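Nitrate regulatory protein (PDB 4AKK) switches on nasFEDCBA operon expression in response to nitrate and nitrite by binding the terminator site of the nasF leader RNA and causing transcription antitermination. Local coordinates at residues 170-173 against 174-177; 188-191 against 192-196; 229-232 against 233-237; 343-346 against 347-351. All blocks are in the same frame, centred on the assembly; numbering follows the deposited sequence.

Interaction 1 (170-173 against 174-177); sequences VPQL and NDSI
Gln172 reaches forward round the turn to Asp175. Its CB points away from 174-177, but CG is anti to the backbone N (chi1 -160°) and the bend at the next bond brings the amide round; CG passes Asp175 OD2 at 3.6 Å, CD lies 3.7 Å from the same OD2, and NE2 donates to that OD2 at 2.8 Å. The hydrogen bond is almost straight, 174° at the hydrogen, and the oxygen sits in the amide plane, whereas OD2 is met on its anti side, somewhat out of the carboxylate plane. The two planes are turned 63° apart. At the other end of the amide, OE1 takes a weak bond from Arg127. These residues form the weakly bonded turn at helix 169-173 and the loop that follows, in the all-helical nitrate-sensing domain, where bonds run from residue i+3 to i: Asn174 N to Pro171 O at 3.1 Å and Asp175 N to Gln172 O at 3.0 Å. Ser121 is a second partner of Asp175 OD2, and Ser176 OG donates to Asp175 OD1 at 3.1 Å. Pro171 O also receives a water (3.0 Å), which accepts from Asn174 ND2. Ile177 CG1 rests 3.2 Å from Leu173 O.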
loop_
_atom_site.group_PDB
_atom_site.type_symbol
_atom_site.label_atom_id
_atom_site.label_comp_id
_atom_site.label_asym_id
_atom_site.label_seq_id
_atom_site.Cartn_x
_atom_site.Cartn_y
_atom_site.Cartn_z
ATOM N N VAL A 170 16.456 2.073 -1.956
ATOM C CA VAL A 170 16.395 0.645 -1.617
ATOM C C VAL A 170 15.135 -0.104 -2.068
ATOM O O VAL A 170 15.243 -1.137 -2.730
ATOM C CB VAL A 170 16.637 0.404 -0.114
ATOM C CG1 VAL A 170 16.523 -1.080 0.208
ATOM C CG2 VAL A 170 18.006 0.927 0.289
ATOM N N PRO A 171 13.943 0.399 -1.708
ATOM C CA PRO A 171 12.705 -0.257 -2.143
ATOM C C PRO A 171 12.589 -0.278 -3.664
ATOM O O PRO A 171 12.017 -1.197 -4.245
ATOM C CB PRO A 171 11.600 0.637 -1.557
ATOM C CG PRO A 171 12.272 1.449 -0.484
ATOM C CD PRO A 171 13.678 1.636 -0.951
ATOM N N GLN A 172 13.126 0.746 -4.306
ATOM C CA GLN A 172 13.088 0.813 -5.758
ATOM C C GLN A 172 13.946 -0.298 -6.348
ATOM O O GLN A 172 13.684 -0.785 -7.443
ATOM C CB GLN A 172 13.605 2.164 -6.245
ATOM C CG GLN A 172 13.151 2.477 -7.648
ATOM C CD GLN A 172 11.675 2.733 -7.690
ATOM O OE1 GLN A 172 11.157 3.528 -6.902
ATOM N NE2 GLN A 172 10.976 2.058 -8.601
ATOM N N LEU A 173 14.978 -0.688 -5.607
ATOM C CA LEU A 173 15.832 -1.799 -6.007
ATOM C C LEU A 173 15.042 -3.074 -6.288
ATOM O O LEU A 173 15.433 -3.862 -7.146
ATOM C CB LEU A 173 16.903 -2.072 -4.946
ATOM C CG LEU A 173 18.145 -1.190 -5.009
ATOM C CD1 LEU A 173 19.220 -1.727 -4.079
ATOM C CD2 LEU A 173 18.656 -1.118 -6.432
ATOM N N ASN A 174 13.935 -3.272 -5.573
ATOM C CA ASN A 174 13.063 -4.433 -5.797
ATOM C C ASN A 174 12.318 -4.488 -7.138
ATOM O O ASN A 174 11.896 -5.562 -7.571
ATOM C CB ASN A 174 12.060 -4.583 -4.652
ATOM C CG ASN A 174 12.555 -5.518 -3.566
ATOM O OD1 ASN A 174 13.566 -6.203 -3.735
ATOM N ND2 ASN A 174 11.838 -5.565 -2.451
ATOM N N ASP A 175 12.148 -3.344 -7.793
ATOM C CA ASP A 175 11.428 -3.310 -9.069
ATOM C C ASP A 175 12.182 -4.059 -10.174
ATOM O O ASP A 175 11.688 -4.209 -11.296
ATOM C CB ASP A 175 11.085 -1.863 -9.497
ATOM C CG ASP A 175 12.278 -1.109 -10.107
ATOM O OD1 ASP A 175 13.287 -1.753 -10.471
ATOM O OD2 ASP A 175 12.203 0.139 -10.233
ATOM N N SER A 176 13.385 -4.517 -9.855
ATOM C CA SER A 176 14.172 -5.283 -10.810
ATOM C C SER A 176 14.717 -6.547 -10.170
ATOM O O SER A 176 15.693 -7.132 -10.650
ATOM C CB SER A 176 15.305 -4.437 -11.385
ATOM O OG SER A 176 14.822 -3.600 -12.424
ATOM N N ILE A 177 14.080 -6.955 -9.079
ATOM C CA ILE A 177 14.434 -8.193 -8.400
ATOM C C ILE A 177 13.275 -9.184 -8.480
ATOM O O ILE A 177 12.238 -8.998 -7.841
ATOM C CB ILE A 177 14.808 -7.948 -6.932
ATOM C CG1 ILE A 177 16.029 -7.031 -6.853
ATOM C CG2 ILE A 177 15.067 -9.271 -6.224
ATOM C CD1 ILE A 177 16.621 -6.905 -5.470
HETATM O O HOH W 1 10.175 -3.079 -2.712
#

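Interaction 2 (188-191 against 192-196); sequences ALYS and FMQGK
From Ala188 to Gly195 the backbone repeats regular i+4 to i bonds, Phe192 N to Ala188 O at 3.0 Å and Met193 N to Leu189 O at 2.7 Å among them. This is a buried mid-helix turn of the long helix 180-212, which belongs to the nitrate- and nitrite-sensing domain and here passes close to the centre of the helical chain. Side chains one turn apart pair off on different faces. Leu189 and Met193 form the apolar pair: Met193 SD lies 3.8 Å from Leu189 CG, and Met193 CG approaches Leu189 CD1 at 4.0 Å. Tyr190 and Gln194 run side by side, both with CG anti to the backbone N (chi1 169° and -168°), which sends ring and amide in the same direction with their planes 76° apart. Gln194 NE2 comes within 3.7 Å of Tyr190 CE1. The stronger partner of the phenol is Gln351 of helix 341-358. Phe192 turns the other way, into helix 277-312, and meets Phe237 edge-to-face. Ser191 OG bonds back to Val187 O and across to Ser236. Obliquely to the ring of Tyr190, Gln194 NE2 makes a weak, bent bond to Tyr190 OH, 3.3 Å long.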
loop_
_atom_site.group_PDB
_atom_site.type_symbol
_atom_site.label_atom_id
_atom_site.label_comp_id
_atom_site.label_asym_id
_atom_site.label_seq_id
_atom_site.Cartn_x
_atom_site.Cartn_y
_atom_site.Cartn_z
ATOM N N ALA A 188 12.826 -6.525 4.297
ATOM C CA ALA A 188 13.166 -6.681 5.712
ATOM C C ALA A 188 14.309 -5.743 6.110
ATOM O O ALA A 188 14.260 -5.102 7.160
ATOM C CB ALA A 188 13.544 -8.141 6.016
ATOM N N LEU A 189 15.342 -5.679 5.271
ATOM C CA LEU A 189 16.464 -4.775 5.490
ATOM C C LEU A 189 16.035 -3.305 5.460
ATOM O O LEU A 189 16.368 -2.528 6.363
ATOM C CB LEU A 189 17.556 -5.017 4.440
ATOM C CG LEU A 189 18.694 -3.995 4.418
ATOM C CD1 LEU A 189 19.478 -4.058 5.718
ATOM C CD2 LEU A 189 19.618 -4.214 3.216
ATOM N N TYR A 190 15.301 -2.931 4.416
ATOM C CA TYR A 190 14.798 -1.568 4.287
ATOM C C TYR A 190 13.966 -1.201 5.512
ATOM O O TYR A 190 14.106 -0.113 6.063
ATOM C CB TYR A 190 13.948 -1.410 3.019
ATOM C CG TYR A 190 13.199 -0.105 2.977
ATOM C CD1 TYR A 190 13.879 1.098 2.841
ATOM C CD2 TYR A 190 11.817 -0.068 3.091
ATOM C CE1 TYR A 190 13.210 2.298 2.814
ATOM C CE2 TYR A 190 11.135 1.134 3.067
ATOM C CZ TYR A 190 11.842 2.315 2.931
ATOM O OH TYR A 190 11.182 3.517 2.905
ATOM N N SER A 191 13.090 -2.113 5.927
ATOM C CA SER A 191 12.273 -1.865 7.109
ATOM C C SER A 191 13.179 -1.557 8.285
ATOM O O SER A 191 12.943 -0.613 9.026
ATOM C CB SER A 191 11.402 -3.069 7.453
ATOM O OG SER A 191 10.555 -3.409 6.374
ATOM N N PHE A 192 14.210 -2.375 8.460
ATOM C CA PHE A 192 15.122 -2.209 9.573
ATOM C C PHE A 192 15.887 -0.886 9.454
ATOM O O PHE A 192 16.021 -0.150 10.429
ATOM C CB PHE A 192 16.097 -3.393 9.634
ATOM C CG PHE A 192 16.951 -3.408 10.862
ATOM C CD1 PHE A 192 18.115 -2.658 10.921
ATOM C CD2 PHE A 192 16.587 -4.170 11.965
ATOM C CE1 PHE A 192 18.906 -2.669 12.054
ATOM C CE2 PHE A 192 17.374 -4.182 13.101
ATOM C CZ PHE A 192 18.531 -3.432 13.146
ATOM N N MET A 193 16.397 -0.599 8.258
ATOM C CA MET A 193 17.169 0.613 8.024
ATOM C C MET A 193 16.309 1.831 8.358
ATOM O O MET A 193 16.784 2.820 8.926
ATOM C CB MET A 193 17.637 0.694 6.556
ATOM C CG MET A 193 18.869 -0.160 6.202
ATOM S SD MET A 193 19.248 -0.223 4.419
ATOM C CE MET A 193 19.948 1.392 4.180
ATOM N N GLN A 194 15.036 1.747 7.995
ATOM C CA GLN A 194 14.108 2.849 8.190
ATOM C C GLN A 194 13.765 3.044 9.672
ATOM O O GLN A 194 13.701 4.171 10.153
ATOM C CB GLN A 194 12.838 2.625 7.357
ATOM C CG GLN A 194 11.943 3.846 7.273
ATOM C CD GLN A 194 12.641 5.047 6.662
ATOM O OE1 GLN A 194 12.944 6.024 7.355
ATOM N NE2 GLN A 194 12.909 4.980 5.363
ATOM N N GLY A 195 13.562 1.952 10.399
ATOM C CA GLY A 195 13.338 2.057 11.828
ATOM C C GLY A 195 14.532 2.702 12.527
ATOM O O GLY A 195 14.376 3.498 13.459
ATOM N N LYS A 196 15.726 2.342 12.065
ATOM C CA LYS A 196 16.986 2.803 12.644
ATOM C C LYS A 196 17.174 4.276 12.335
ATOM O O LYS A 196 17.678 5.030 13.164
ATOM C CB LYS A 196 18.141 1.984 12.057
ATOM C CG LYS A 196 19.527 2.393 12.480
ATOM C CD LYS A 196 20.542 1.330 12.028
ATOM C CE LYS A 196 21.982 1.784 12.231
ATOM N NZ LYS A 196 22.452 2.673 11.134
#

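Interaction 3 (229-232 against 233-237); sequences GQQP and CFDSF
Phe234 leans back on the preceding turn: its ring carbons CE2 and CD2 lie 4.0 and 4.1 Å from Gln230 CB, and CD2 is 3.4 Å from Gln230 O, which sits obliquely to the ring. With CG anti to its carbonyl carbon (chi1 -66°), the ring is carried back along the helix toward Gln230. The same carbonyl oxygen takes the N-H of Phe234 at 2.9 Å and touches Cys233 CB at 3.3 Å. Beside this lies the turn that starts at Pro232, in which Ser236 N donates to Pro232 O at 3.0 Å and Ser236 CB packs on that oxygen at 3.3 Å. Asp235 N bonds Gln231 O at 2.8 Å. The next shell fixes the buried ends. Gln230 reaches helices 180-212 and 277-312, where OE1 accepts from Arg289 and NE2 donates to Glu202; the side chain of Ser236 packs on Gln346 and Leu350 of helix 341-358. The whole turn belongs to helix 217-240 of the nitrate-sensing domain, packed between its neighbours. Pro232 has no amide hydrogen to give to the preceding turn, so helix 217-240 is kinked there although the carbonyl of Pro232 still bonds forward; and with an arginine and a glutamate at its two ends, the buried amide of Gln230 has its orientation set.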
loop_
_atom_site.group_PDB
_atom_site.type_symbol
_atom_site.label_atom_id
_atom_site.label_comp_id
_atom_site.label_asym_id
_atom_site.label_seq_id
_atom_site.Cartn_x
_atom_site.Cartn_y
_atom_site.Cartn_z
ATOM N N GLY A 229 6.626 5.934 14.823
ATOM C CA GLY A 229 6.953 5.521 13.469
ATOM C C GLY A 229 7.853 4.301 13.405
ATOM O O GLY A 229 7.802 3.523 12.447
ATOM N N GLN A 230 8.690 4.140 14.424
ATOM C CA GLN A 230 9.578 2.991 14.513
ATOM C C GLN A 230 8.818 1.665 14.558
ATOM O O GLN A 230 9.265 0.665 13.984
ATOM C CB GLN A 230 10.483 3.127 15.741
ATOM C CG GLN A 230 11.496 4.254 15.611
ATOM C CD GLN A 230 12.081 4.666 16.942
ATOM O OE1 GLN A 230 12.311 3.830 17.813
ATOM N NE2 GLN A 230 12.343 5.960 17.100
ATOM N N GLN A 231 7.672 1.663 15.241
ATOM C CA GLN A 231 6.895 0.438 15.439
ATOM C C GLN A 231 6.604 -0.332 14.148
ATOM O O GLN A 231 6.974 -1.496 14.030
ATOM C CB GLN A 231 5.578 0.728 16.176
ATOM C CG GLN A 231 5.686 0.726 17.689
ATOM C CD GLN A 231 5.780 -0.672 18.290
ATOM O OE1 GLN A 231 5.520 -1.695 17.477
ATOM N NE2 GLN A 231 6.085 -0.824 19.473
ATOM N N PRO A 232 5.910 0.301 13.186
ATOM C CA PRO A 232 5.643 -0.417 11.932
ATOM C C PRO A 232 6.926 -0.810 11.184
ATOM O O PRO A 232 6.928 -1.821 10.492
ATOM C CB PRO A 232 4.807 0.592 11.119
ATOM C CG PRO A 232 5.065 1.930 11.787
ATOM C CD PRO A 232 5.163 1.565 13.244
ATOM N N CYS A 233 8.004 -0.038 11.328
ATOM C CA CYS A 233 9.267 -0.402 10.688
ATOM C C CYS A 233 9.828 -1.716 11.243
ATOM O O CYS A 233 10.200 -2.612 10.475
ATOM C CB CYS A 233 10.310 0.710 10.844
ATOM S SG CYS A 233 9.884 2.247 9.995
ATOM N N PHE A 234 9.919 -1.820 12.570
ATOM C CA PHE A 234 10.492 -3.019 13.193
ATOM C C PHE A 234 9.514 -4.205 13.203
ATOM O O PHE A 234 9.939 -5.356 13.179
ATOM C CB PHE A 234 11.061 -2.733 14.597
ATOM C CG PHE A 234 12.263 -1.795 14.594
ATOM C CD1 PHE A 234 13.438 -2.135 13.928
ATOM C CD2 PHE A 234 12.212 -0.575 15.251
ATOM C CE1 PHE A 234 14.534 -1.270 13.915
ATOM C CE2 PHE A 234 13.317 0.303 15.248
ATOM C CZ PHE A 234 14.476 -0.050 14.576
ATOM N N ASP A 235 8.214 -3.925 13.229
ATOM C CA ASP A 235 7.220 -4.981 13.060
ATOM C C ASP A 235 7.337 -5.590 11.675
ATOM O O ASP A 235 7.289 -6.800 11.522
ATOM C CB ASP A 235 5.795 -4.476 13.285
ATOM C CG ASP A 235 5.518 -4.125 14.742
ATOM O OD1 ASP A 235 6.404 -4.340 15.601
ATOM O OD2 ASP A 235 4.407 -3.624 15.026
ATOM N N SER A 236 7.482 -4.750 10.661
ATOM C CA SER A 236 7.717 -5.256 9.322
ATOM C C SER A 236 9.018 -6.077 9.245
ATOM O O SER A 236 9.030 -7.172 8.674
ATOM C CB SER A 236 7.701 -4.125 8.297
ATOM O OG SER A 236 8.153 -4.592 7.041
ATOM N N PHE A 237 10.098 -5.573 9.836
ATOM C CA PHE A 237 11.361 -6.324 9.855
ATOM C C PHE A 237 11.186 -7.715 10.478
ATOM O O PHE A 237 11.683 -8.703 9.947
ATOM C CB PHE A 237 12.480 -5.564 10.588
ATOM C CG PHE A 237 13.577 -6.461 11.107
ATOM C CD1 PHE A 237 14.539 -6.978 10.245
ATOM C CD2 PHE A 237 13.625 -6.819 12.449
ATOM C CE1 PHE A 237 15.533 -7.821 10.712
ATOM C CE2 PHE A 237 14.623 -7.668 12.926
ATOM C CZ PHE A 237 15.575 -8.168 12.060
#

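Interaction 4 (343-346 against 347-351); sequences VRQQ and AHELQ
Three flat groups of Gln345, Gln346 and Glu349 converge on one side of the helix. The carboxylate of Glu349 is turned 78° from the amide of Gln345 and is also steeply turned from that of Gln346. Gln345 NE2 donates to Glu349 OE2 in a weak bond of 3.2 Å and also touches Glu349 CG at 3.4 Å, so the amide nitrogen rests against the stem as well as the end of the acid. Gln346 NE2 comes to 3.3 Å from Glu349 OE1, but at an angle too poor for a hydrogen bond. CG of Gln345 stands anti to the backbone N (chi1 178°), and the bend at the next bond turns the amide toward Glu349, whereas the Glu349 chain stays extended beyond CG. The His348 ring lies obliquely to Arg344 O and Gln345 CA; ND1 is 3.1 Å from Arg344 O, with no hydrogen bond there. Across the dimer, Gln345 OE1 hydrogen-bonds His348 ND1 of the second subunit, and the His348 rings of the two subunits meet with planes about 60° apart. On another face Leu350 CG packs 3.3 Å from Gln346 O, and its side chain reaches Tyr190, Ser191 and Ser236. Backbone bonds hold the turn, as between His348 N and Arg344 O at 2.9 Å. Helix 341-358 thus sets one face, with Gln345 and His348, in the subunit interface of the homodimer and another against helices 180-212 and 217-240 of its own chain.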
loop_
_atom_site.group_PDB
_atom_site.type_symbol
_atom_site.label_atom_id
_atom_site.label_comp_id
_atom_site.label_asym_id
_atom_site.label_seq_id
_atom_site.Cartn_x
_atom_site.Cartn_y
_atom_site.Cartn_z
ATOM N N VAL A 343 4.382 -8.192 0.804
ATOM C CA VAL A 343 5.716 -7.639 1.009
ATOM C C VAL A 343 5.876 -6.291 0.313
ATOM O O VAL A 343 6.413 -5.351 0.888
ATOM C CB VAL A 343 6.819 -8.599 0.518
ATOM C CG1 VAL A 343 8.156 -7.893 0.482
ATOM C CG2 VAL A 343 6.895 -9.821 1.413
ATOM N N ARG A 344 5.414 -6.202 -0.929
ATOM C CA ARG A 344 5.453 -4.938 -1.656
ATOM C C ARG A 344 4.582 -3.888 -0.957
ATOM O O ARG A 344 4.934 -2.711 -0.902
ATOM C CB ARG A 344 4.998 -5.134 -3.103
ATOM C CG ARG A 344 5.849 -6.125 -3.905
ATOM C CD ARG A 344 7.342 -5.969 -3.611
ATOM N NE ARG A 344 8.184 -6.459 -4.704
ATOM C CZ ARG A 344 8.504 -7.736 -4.895
ATOM N NH1 ARG A 344 8.047 -8.670 -4.069
ATOM N NH2 ARG A 344 9.279 -8.084 -5.917
ATOM N N GLN A 345 3.452 -4.326 -0.412
ATOM C CA GLN A 345 2.568 -3.441 0.342
ATOM C C GLN A 345 3.284 -2.835 1.546
ATOM O O GLN A 345 3.150 -1.646 1.820
ATOM C CB GLN A 345 1.317 -4.192 0.810
ATOM C CG GLN A 345 0.368 -3.353 1.651
ATOM C CD GLN A 345 -0.261 -2.221 0.857
ATOM O OE1 GLN A 345 -0.587 -2.383 -0.322
ATOM N NE2 GLN A 345 -0.431 -1.066 1.496
ATOM N N GLN A 346 4.042 -3.658 2.264
ATOM C CA GLN A 346 4.774 -3.192 3.437
ATOM C C GLN A 346 5.821 -2.141 3.067
ATOM O O GLN A 346 5.931 -1.107 3.722
ATOM C CB GLN A 346 5.430 -4.371 4.154
ATOM C CG GLN A 346 4.427 -5.323 4.774
ATOM C CD GLN A 346 3.803 -4.752 6.033
ATOM O OE1 GLN A 346 4.636 -4.505 7.041
ATOM N NE2 GLN A 346 2.589 -4.527 6.099
ATOM N N ALA A 347 6.586 -2.414 2.016
ATOM C CA ALA A 347 7.531 -1.442 1.498
ATOM C C ALA A 347 6.828 -0.133 1.094
ATOM O O ALA A 347 7.340 0.951 1.385
ATOM C CB ALA A 347 8.332 -2.029 0.339
ATOM N N HIS A 348 5.660 -0.239 0.451
ATOM C CA HIS A 348 4.853 0.935 0.095
ATOM C C HIS A 348 4.538 1.771 1.331
ATOM O O HIS A 348 4.767 2.974 1.357
ATOM C CB HIS A 348 3.494 0.539 -0.510
ATOM C CG HIS A 348 3.547 0.058 -1.927
ATOM N ND1 HIS A 348 2.965 -1.011 -2.522
ATOM C CD2 HIS A 348 4.212 0.737 -2.926
ATOM C CE1 HIS A 348 3.305 -0.972 -3.852
ATOM N NE2 HIS A 348 4.060 0.091 -4.069
ATOM N N GLU A 349 3.955 1.124 2.334
ATOM C CA GLU A 349 3.523 1.819 3.529
ATOM C C GLU A 349 4.689 2.504 4.253
ATOM O O GLU A 349 4.516 3.590 4.806
ATOM C CB GLU A 349 2.777 0.870 4.472
ATOM C CG GLU A 349 1.393 0.460 3.995
ATOM C CD GLU A 349 0.835 -0.718 4.783
ATOM O OE1 GLU A 349 1.624 -1.402 5.473
ATOM O OE2 GLU A 349 -0.390 -0.966 4.709
ATOM N N LEU A 350 5.872 1.892 4.251
ATOM C CA LEU A 350 6.985 2.467 5.012
ATOM C C LEU A 350 7.532 3.705 4.314
ATOM O O LEU A 350 7.909 4.689 4.961
ATOM C CB LEU A 350 8.088 1.442 5.265
ATOM C CG LEU A 350 7.645 0.268 6.145
ATOM C CD1 LEU A 350 8.849 -0.552 6.544
ATOM C CD2 LEU A 350 6.873 0.748 7.376
ATOM N N GLN A 351 7.566 3.647 2.987
ATOM C CA GLN A 351 7.889 4.806 2.164
ATOM C C GLN A 351 6.848 5.909 2.342
ATOM O O GLN A 351 7.174 7.077 2.370
ATOM C CB GLN A 351 7.941 4.397 0.696
ATOM C CG GLN A 351 9.237 3.732 0.295
ATOM C CD GLN A 351 10.242 4.733 -0.228
ATOM O OE1 GLN A 351 10.113 5.226 -1.349
ATOM N NE2 GLN A 351 11.252 5.041 0.581
#

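All four contacts run in series along the chain; each stays within about one turn, so none closes a loop, and none nests in or crosses another. Interaction 1 ends helix 169-173, and the chain then enters helix 180-212, whose middle turn is interaction 2; Pro171 and Val170 pack on Tyr190 where the two helices meet. Helix 217-240 follows, carrying interaction 3 alongside interaction 2, with their centres about 8 Å apart. Much later in sequence, helix 341-358 brings interaction 4 back against all three: it touches interaction 2, Leu350 lies on Cys233 of interaction 3, and Arg344 packs beside Asn174 and Ile177 of interaction 1.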